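PDB 6FFL: Maltose/maltodextrin transport permease homologue from Bdellovibrio bacteriovorus HD100, which binds maltotriose through this MalE solute-binding domain, fused to the MalF transmembrane subunit, and probably takes part in maltodextrin uptake. Local coordinates for residues R154-F166 and K208-L222. Numbering follows the deposited sequence.
Sequences RWGLVFNYTEPFF and KIIPKECDYETANAL. With GLC (alpha-D-glucopyranose), chain B; GLC (alpha-D-glucopyranose), chain C; GLC (alpha-D-glucopyranose), chain D.
Leu-157 N donates to Ile-209 O (3.0 Å), the one backbone hydrogen bond joining edge strand 157-158 to the loop ahead of helix 216-224, in a lobe of this solute-binding-protein fold; Ile-210 CA adds a CA-H...O contact to Leu-157 O. Pro-211 CG sits over the five-membered ring of Trp-155 in a CH-pi contact, 3.6 Å from its centroid and 5° off the normal. Val-158 turns CG2 to Ala-219 CB (3.7 Å) and CG1 to Leu-222 CD1, seating the helix on this edge strand, which pairs in parallel with strand 228-234. With CG wedged between backbone N and carbonyl carbon (chi1 61°), Tyr-161 takes Ile-210 CD1 over one ring face. Tyr-161 OH donates to Pro-211 O (2.6 Å) in the carbonyl plane. One water accepts from Thr-162 N and donates to Asn-160 OD1 and Cys-214 O, bridging the loops. Toward the maltotriose, Phe-166 CZ meets the edge of Tyr-216 at CD1 (4.0 Å), while Tyr-216 OH is hydrogen-bonded to Trp-236 NE1 and Asn-233 ND2. O6 of the chain B glucose donates to Glu-163 OE2, salt-bridged to Arg-355, and accepts from Phe-165 N. Over one face of the Tyr-216 ring, toward its rim, lies O6 of the chain D glucose, 3.3 Å from Tyr-216 CD1.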
# COMPACT_ATOMS: atom_id res chain seq x y z
N ARG A 154 -6.54 -19.76 17.13
CA ARG A 154 -5.94 -19.56 15.82
C ARG A 154 -7.04 -19.23 14.83
O ARG A 154 -8.12 -19.83 14.86
CB ARG A 154 -5.15 -20.80 15.36
CG ARG A 154 -4.21 -21.37 16.42
CD ARG A 154 -3.08 -22.20 15.81
NE ARG A 154 -3.56 -23.45 15.22
CZ ARG A 154 -3.63 -24.61 15.88
NH1 ARG A 154 -3.25 -24.67 17.15
NH2 ARG A 154 -4.07 -25.69 15.26
N TRP A 155 -6.77 -18.26 13.96
CA TRP A 155 -7.73 -17.79 12.97
C TRP A 155 -7.38 -18.33 11.60
O TRP A 155 -6.21 -18.47 11.25
CB TRP A 155 -7.75 -16.26 12.93
CG TRP A 155 -8.45 -15.72 14.12
CD1 TRP A 155 -7.88 -15.24 15.26
CD2 TRP A 155 -9.86 -15.65 14.31
NE1 TRP A 155 -8.85 -14.86 16.14
CE2 TRP A 155 -10.08 -15.11 15.58
CE3 TRP A 155 -10.96 -16.01 13.52
CZ2 TRP A 155 -11.36 -14.89 16.09
CZ3 TRP A 155 -12.23 -15.79 14.02
CH2 TRP A 155 -12.42 -15.24 15.29
N GLY A 156 -8.41 -18.64 10.82
CA GLY A 156 -8.16 -19.07 9.45
C GLY A 156 -7.58 -17.95 8.61
O GLY A 156 -6.69 -18.18 7.78
N LEU A 157 -8.06 -16.73 8.81
CA LEU A 157 -7.68 -15.61 7.96
C LEU A 157 -7.70 -14.33 8.78
O LEU A 157 -8.65 -14.09 9.53
CB LEU A 157 -8.64 -15.47 6.77
CG LEU A 157 -8.47 -14.25 5.86
CD1 LEU A 157 -7.11 -14.28 5.17
CD2 LEU A 157 -9.59 -14.20 4.82
N VAL A 158 -6.68 -13.49 8.61
CA VAL A 158 -6.66 -12.16 9.23
C VAL A 158 -6.28 -11.14 8.17
O VAL A 158 -5.46 -11.41 7.29
CB VAL A 158 -5.68 -12.07 10.42
CG1 VAL A 158 -6.12 -13.00 11.57
CG2 VAL A 158 -4.24 -12.38 9.97
N PHE A 159 -6.87 -9.95 8.29
CA PHE A 159 -6.39 -8.79 7.55
C PHE A 159 -7.10 -7.55 8.08
O PHE A 159 -8.08 -7.63 8.83
CB PHE A 159 -6.54 -8.94 6.02
CG PHE A 159 -7.95 -9.01 5.47
CD1 PHE A 159 -8.80 -10.07 5.78
CD2 PHE A 159 -8.38 -8.07 4.53
CE1 PHE A 159 -10.07 -10.15 5.23
CE2 PHE A 159 -9.65 -8.14 3.96
CZ PHE A 159 -10.50 -9.18 4.31
N ASN A 160 -6.56 -6.40 7.68
CA ASN A 160 -7.05 -5.10 8.12
C ASN A 160 -8.27 -4.73 7.29
O ASN A 160 -8.28 -3.77 6.52
CB ASN A 160 -5.93 -4.06 7.99
CG ASN A 160 -6.30 -2.73 8.62
OD1 ASN A 160 -7.21 -2.65 9.44
ND2 ASN A 160 -5.59 -1.68 8.22
N TYR A 161 -9.34 -5.51 7.47
CA TYR A 161 -10.47 -5.44 6.56
C TYR A 161 -11.35 -4.21 6.74
O TYR A 161 -12.26 -3.99 5.93
CB TYR A 161 -11.31 -6.72 6.68
CG TYR A 161 -11.90 -6.98 8.06
CD1 TYR A 161 -13.03 -6.29 8.50
CD2 TYR A 161 -11.35 -7.94 8.90
CE1 TYR A 161 -13.58 -6.54 9.74
CE2 TYR A 161 -11.89 -8.19 10.14
CZ TYR A 161 -13.00 -7.50 10.56
OH TYR A 161 -13.54 -7.77 11.80
N THR A 162 -11.13 -3.39 7.78
CA THR A 162 -11.84 -2.12 7.88
C THR A 162 -11.27 -1.05 6.96
O THR A 162 -11.97 -0.08 6.64
CB THR A 162 -11.80 -1.58 9.32
OG1 THR A 162 -10.44 -1.36 9.71
CG2 THR A 162 -12.46 -2.54 10.30
N GLU A 163 -10.01 -1.19 6.59
CA GLU A 163 -9.28 -0.19 5.82
C GLU A 163 -9.62 -0.33 4.34
O GLU A 163 -9.48 -1.42 3.80
CB GLU A 163 -7.78 -0.37 6.05
CG GLU A 163 -6.90 0.70 5.44
CD GLU A 163 -7.10 2.08 6.03
OE1 GLU A 163 -7.42 2.16 7.24
OE2 GLU A 163 -6.96 3.08 5.29
N PRO A 164 -10.05 0.74 3.66
CA PRO A 164 -10.54 0.57 2.29
C PRO A 164 -9.55 -0.06 1.33
O PRO A 164 -9.95 -0.82 0.43
CB PRO A 164 -10.90 2.00 1.86
CG PRO A 164 -11.19 2.70 3.13
CD PRO A 164 -10.29 2.09 4.18
N PHE A 165 -8.25 0.24 1.47
CA PHE A 165 -7.26 -0.39 0.59
C PHE A 165 -7.40 -1.90 0.61
O PHE A 165 -7.20 -2.56 -0.42
CB PHE A 165 -5.86 0.02 1.04
CG PHE A 165 -4.78 -0.23 0.00
CD1 PHE A 165 -4.76 0.48 -1.19
CD2 PHE A 165 -3.78 -1.16 0.25
CE1 PHE A 165 -3.75 0.29 -2.14
CE2 PHE A 165 -2.77 -1.38 -0.68
CZ PHE A 165 -2.76 -0.65 -1.89
N PHE A 166 -7.77 -2.47 1.76
CA PHE A 166 -7.78 -3.91 1.91
C PHE A 166 -9.06 -4.56 1.40
O PHE A 166 -9.05 -5.77 1.11
CB PHE A 166 -7.54 -4.27 3.38
CG PHE A 166 -6.12 -3.99 3.84
CD1 PHE A 166 -5.71 -2.69 4.13
CD2 PHE A 166 -5.21 -5.03 3.96
CE1 PHE A 166 -4.40 -2.44 4.55
CE2 PHE A 166 -3.89 -4.77 4.38
CZ PHE A 166 -3.50 -3.48 4.67
N LYS A 208 -17.26 -16.96 9.95
CA LYS A 208 -16.51 -16.75 11.19
C LYS A 208 -15.08 -17.25 11.08
O LYS A 208 -14.56 -17.95 11.95
CB LYS A 208 -17.23 -17.39 12.39
CG LYS A 208 -18.73 -17.09 12.46
CD LYS A 208 -19.46 -18.24 13.15
CE LYS A 208 -20.21 -17.78 14.38
NZ LYS A 208 -21.12 -16.65 14.06
N ILE A 209 -14.42 -16.86 9.99
CA ILE A 209 -13.02 -17.21 9.77
C ILE A 209 -12.07 -16.03 9.94
O ILE A 209 -10.85 -16.24 9.88
CB ILE A 209 -12.81 -17.89 8.40
CG1 ILE A 209 -12.99 -16.90 7.25
CG2 ILE A 209 -13.78 -19.05 8.23
CD1 ILE A 209 -12.42 -17.44 5.94
N ILE A 210 -12.59 -14.81 10.14
CA ILE A 210 -11.76 -13.64 10.44
C ILE A 210 -12.22 -13.07 11.78
O ILE A 210 -13.40 -13.22 12.14
CB ILE A 210 -11.84 -12.57 9.33
CG1 ILE A 210 -13.26 -12.02 9.22
CG2 ILE A 210 -11.37 -13.13 8.00
CD1 ILE A 210 -13.40 -10.90 8.18
N PRO A 211 -11.34 -12.42 12.54
CA PRO A 211 -11.74 -11.93 13.87
C PRO A 211 -12.74 -10.79 13.78
O PRO A 211 -12.83 -10.06 12.80
CB PRO A 211 -10.42 -11.45 14.48
CG PRO A 211 -9.33 -12.08 13.63
CD PRO A 211 -9.91 -12.21 12.26
N LYS A 212 -13.51 -10.63 14.87
CA LYS A 212 -14.48 -9.53 14.94
C LYS A 212 -13.79 -8.18 15.01
O LYS A 212 -14.36 -7.16 14.59
CB LYS A 212 -15.40 -9.71 16.14
CG LYS A 212 -16.22 -10.99 16.11
CD LYS A 212 -17.43 -10.88 15.19
CE LYS A 212 -18.47 -11.94 15.55
NZ LYS A 212 -19.66 -11.91 14.66
N GLU A 213 -12.59 -8.13 15.59
CA GLU A 213 -11.78 -6.91 15.65
C GLU A 213 -10.39 -7.26 15.14
O GLU A 213 -9.74 -8.17 15.67
CB GLU A 213 -11.69 -6.36 17.08
CG GLU A 213 -12.98 -6.43 17.88
CD GLU A 213 -13.94 -5.30 17.56
OE1 GLU A 213 -13.52 -4.36 16.84
OE2 GLU A 213 -15.10 -5.34 18.02
N CYS A 214 -9.93 -6.54 14.11
CA CYS A 214 -8.67 -6.93 13.49
C CYS A 214 -8.11 -5.71 12.77
O CYS A 214 -8.37 -5.50 11.58
CB CYS A 214 -8.88 -8.10 12.54
SG CYS A 214 -7.37 -8.91 12.01
N ASP A 215 -7.33 -4.91 13.50
CA ASP A 215 -6.64 -3.80 12.86
C ASP A 215 -5.33 -4.31 12.25
O ASP A 215 -5.03 -5.51 12.28
CB ASP A 215 -6.44 -2.64 13.84
CG ASP A 215 -5.51 -2.97 15.00
OD1 ASP A 215 -4.85 -4.03 15.01
OD2 ASP A 215 -5.44 -2.14 15.94
N TYR A 216 -4.54 -3.40 11.67
CA TYR A 216 -3.34 -3.85 10.97
C TYR A 216 -2.39 -4.59 11.90
O TYR A 216 -1.90 -5.68 11.58
CB TYR A 216 -2.62 -2.68 10.30
CG TYR A 216 -1.41 -3.15 9.51
CD1 TYR A 216 -1.53 -3.49 8.16
CD2 TYR A 216 -0.16 -3.29 10.11
CE1 TYR A 216 -0.43 -3.94 7.43
CE2 TYR A 216 0.94 -3.74 9.40
CZ TYR A 216 0.80 -4.07 8.06
OH TYR A 216 1.90 -4.51 7.36
N GLU A 217 -2.12 -4.01 13.07
CA GLU A 217 -1.13 -4.62 13.95
C GLU A 217 -1.63 -5.94 14.51
O GLU A 217 -0.82 -6.84 14.77
CB GLU A 217 -0.76 -3.67 15.09
CG GLU A 217 0.43 -4.16 15.92
CD GLU A 217 1.55 -4.76 15.07
OE1 GLU A 217 1.96 -4.14 14.06
OE2 GLU A 217 2.04 -5.86 15.42
N THR A 218 -2.94 -6.07 14.71
CA THR A 218 -3.48 -7.34 15.21
C THR A 218 -3.29 -8.45 14.19
O THR A 218 -2.84 -9.56 14.54
CB THR A 218 -4.95 -7.16 15.57
OG1 THR A 218 -5.06 -6.28 16.70
CG2 THR A 218 -5.59 -8.51 15.91
N ALA A 219 -3.60 -8.19 12.92
CA ALA A 219 -3.38 -9.19 11.88
C ALA A 219 -1.90 -9.51 11.73
O ALA A 219 -1.51 -10.68 11.59
CB ALA A 219 -3.96 -8.72 10.54
N ASN A 220 -1.06 -8.47 11.79
CA ASN A 220 0.38 -8.63 11.70
C ASN A 220 0.91 -9.53 12.82
O ASN A 220 1.64 -10.49 12.57
CB ASN A 220 1.03 -7.25 11.76
CG ASN A 220 2.48 -7.25 11.34
OD1 ASN A 220 2.84 -7.77 10.29
ND2 ASN A 220 3.33 -6.65 12.16
N ALA A 221 0.53 -9.22 14.06
CA ALA A 221 0.99 -10.02 15.19
C ALA A 221 0.48 -11.46 15.11
O ALA A 221 1.23 -12.41 15.35
CB ALA A 221 0.54 -9.38 16.51
N LEU A 222 -0.81 -11.64 14.79
CA LEU A 222 -1.36 -12.99 14.75
C LEU A 222 -0.62 -13.86 13.74
O LEU A 222 -0.36 -15.04 13.99
CB LEU A 222 -2.86 -12.95 14.45
CG LEU A 222 -3.76 -12.43 15.58
CD1 LEU A 222 -5.17 -12.16 15.08
CD2 LEU A 222 -3.78 -13.38 16.77
C1 GLC B . -3.74 3.39 0.56
C2 GLC B . -3.58 4.79 -0.04
C3 GLC B . -4.04 5.84 0.97
C4 GLC B . -5.48 5.56 1.39
C5 GLC B . -5.60 4.13 1.93
C6 GLC B . -7.07 3.77 2.15
O2 GLC B . -2.21 5.03 -0.43
O3 GLC B . -3.98 7.16 0.39
O4 GLC B . -5.87 6.50 2.40
O5 GLC B . -5.10 3.21 0.95
O6 GLC B . -7.22 2.55 2.90
C1 GLC C . -0.07 0.44 2.84
C2 GLC C . 0.05 1.03 1.44
C3 GLC C . -0.74 2.32 1.28
C4 GLC C . -2.17 2.07 1.75
C5 GLC C . -2.14 1.57 3.19
C6 GLC C . -3.56 1.30 3.71
O2 GLC C . 1.44 1.24 1.17
O3 GLC C . -0.73 2.69 -0.11
O4 GLC C . -2.90 3.28 1.71
O5 GLC C . -1.43 0.33 3.22
O6 GLC C . -3.55 1.19 5.15
C1 GLC D . 3.51 0.19 6.66
C2 GLC D . 3.99 0.35 5.22
C3 GLC D . 2.95 1.06 4.36
C4 GLC D . 1.57 0.41 4.51
C5 GLC D . 1.20 0.29 5.99
C6 GLC D . -0.11 -0.47 6.18
O1 GLC D . 3.45 1.48 7.28
O2 GLC D . 5.19 1.14 5.17
O3 GLC D . 3.40 1.05 2.99
O4 GLC D . 0.63 1.23 3.79
O5 GLC D . 2.21 -0.42 6.71
O6 GLC D . -0.52 -0.43 7.55
O HOH W 1 -9.86 -4.17 10.07